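Local coordinates for lipase (Rhizopus niveus, PDB 1LGY), which hydrolyses ester bonds of triglycerides and of their partial glycerides, with a strong preference for the 1 and 3 positions, at residues A[113-116]-A[117-120]. Residues are numbered along the deposited sequence; the frame is centred on the assembly and turned at random.
Sequences LSSY and EQVV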
loop_
_atom_site.group_PDB
_atom_site.type_symbol
_atom_site.label_atom_id
_atom_site.label_comp_id
_atom_site.label_asym_id
_atom_site.label_seq_id
_atom_site.Cartn_x
_atom_site.Cartn_y
_atom_site.Cartn_z
ATOM N N LEU A 113 9.301 -9.523 2.297
ATOM C CA LEU A 113 10.628 -9.044 2.011
ATOM C C LEU A 113 11.244 -9.861 0.883
ATOM O O LEU A 113 11.728 -9.203 -0.030
ATOM C CB LEU A 113 11.488 -9.137 3.254
ATOM C CG LEU A 113 12.806 -8.485 3.021
ATOM C CD1 LEU A 113 12.673 -6.984 2.818
ATOM C CD2 LEU A 113 13.645 -8.817 4.201
ATOM N N SER A 114 11.292 -11.207 0.788
ATOM C CA SER A 114 11.800 -11.840 -0.423
ATOM C C SER A 114 11.023 -11.515 -1.695
ATOM O O SER A 114 11.614 -11.512 -2.756
ATOM C CB SER A 114 11.858 -13.391 -0.344
ATOM O OG SER A 114 10.623 -14.099 -0.274
ATOM N N SER A 115 9.733 -11.209 -1.695
ATOM C CA SER A 115 9.081 -10.730 -2.912
ATOM C C SER A 115 9.566 -9.327 -3.215
ATOM O O SER A 115 9.658 -8.937 -4.372
ATOM C CB SER A 115 7.620 -10.662 -2.749
ATOM O OG SER A 115 7.173 -11.973 -2.485
ATOM N N TYR A 116 9.981 -8.563 -2.201
ATOM C CA TYR A 116 10.387 -7.189 -2.448
ATOM C C TYR A 116 11.756 -7.107 -3.115
ATOM O O TYR A 116 11.972 -6.339 -4.060
ATOM C CB TYR A 116 10.348 -6.474 -1.122
ATOM C CG TYR A 116 10.781 -5.044 -1.335
ATOM C CD1 TYR A 116 9.974 -4.125 -2.050
ATOM C CD2 TYR A 116 12.060 -4.696 -0.911
ATOM C CE1 TYR A 116 10.482 -2.856 -2.352
ATOM C CE2 TYR A 116 12.558 -3.435 -1.214
ATOM C CZ TYR A 116 11.779 -2.541 -1.928
ATOM O OH TYR A 116 12.361 -1.341 -2.254
ATOM N N GLU A 117 12.678 -7.944 -2.661
ATOM C CA GLU A 117 14.016 -7.979 -3.216
ATOM C C GLU A 117 13.912 -8.458 -4.619
ATOM O O GLU A 117 14.791 -8.119 -5.409
ATOM C CB GLU A 117 14.967 -8.949 -2.530
ATOM C CG GLU A 117 15.630 -8.461 -1.266
ATOM C CD GLU A 117 15.857 -9.524 -0.204
ATOM O OE1 GLU A 117 16.090 -10.701 -0.480
ATOM O OE2 GLU A 117 15.796 -9.155 0.952
ATOM N N GLN A 118 12.856 -9.200 -4.963
ATOM C CA GLN A 118 12.726 -9.674 -6.339
ATOM C C GLN A 118 12.386 -8.622 -7.347
ATOM O O GLN A 118 12.601 -8.814 -8.540
ATOM C CB GLN A 118 11.680 -10.717 -6.430
ATOM C CG GLN A 118 12.205 -12.080 -5.996
ATOM C CD GLN A 118 11.082 -13.032 -5.625
ATOM O OE1 GLN A 118 11.333 -14.025 -4.959
ATOM N NE2 GLN A 118 9.803 -12.812 -5.964
ATOM N N VAL A 119 11.816 -7.497 -6.911
ATOM C CA VAL A 119 11.376 -6.487 -7.872
ATOM C C VAL A 119 11.973 -5.116 -7.687
ATOM O O VAL A 119 11.632 -4.214 -8.446
ATOM C CB VAL A 119 9.837 -6.374 -7.846
ATOM C CG1 VAL A 119 9.305 -7.781 -8.154
ATOM C CG2 VAL A 119 9.284 -5.854 -6.544
ATOM N N VAL A 120 12.919 -4.967 -6.756
ATOM C CA VAL A 120 13.423 -3.653 -6.411
ATOM C C VAL A 120 14.266 -3.145 -7.543
ATOM O O VAL A 120 14.176 -1.958 -7.817
ATOM C CB VAL A 120 14.239 -3.706 -4.999
ATOM C CG1 VAL A 120 15.208 -4.865 -4.917
ATOM C CG2 VAL A 120 15.171 -2.508 -4.838
#
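Leu113 and Glu117, one helical turn apart in helix 110-133, are joined by a regular i to i+4 bond: Glu117 N donates to Leu113 O over 3.1 Å, and its N-H...O angle of 159° marks it as nearly straight. The next turn is less regular. Gln118 N divides its hydrogen between Ser114 O and Ser115 O, both weak, the latter bent and 3.3 Å long. Val119 N then reaches back three residues to Tyr116 O at 3.1 Å, the donor standing 61° out of the carbonyl plane. This is an i to i+3 bond of 3-10 type, in keeping with the weakly bonded helix here.

Among the side chains, Glu117 folds back along the helix, its bend at chi2 bringing OE2 across the leucine at an oblique angle, 3.7 Å from Leu113 CG. Gln118 leans in the same N-terminal direction: with CG on the backbone N side (chi1 -81°) and an extended chain beyond, its amide passes over the backbone of the preceding turn, CD lying 3.3 Å from Ser114 O. Its NE2 makes a weak hydrogen bond to Ser58 OG of strand 51-58. Tyr116 and Val120 make the apolar contact. The valine crosses the tyrosine at about a right angle, bringing CB to 4.1 Å from Tyr116 CZ, while its CG2 lies near the phenol oxygen.

The hydroxyls of Ser114 and Ser115 are both hydrogen-bonded to Gly111 O, in the first turn. Tyr116 OH is hydrogen-bonded to Tyr123 OH of its own helix and to Asp157 OD2, which ties it to helix 146-161. Through Tyr116 and Val120 the segment packs against that helix, and through Ser115 and Val119 on strands 51-58 and 63-70, at the 51-58 edge of the central alpha/beta-hydrolase sheet.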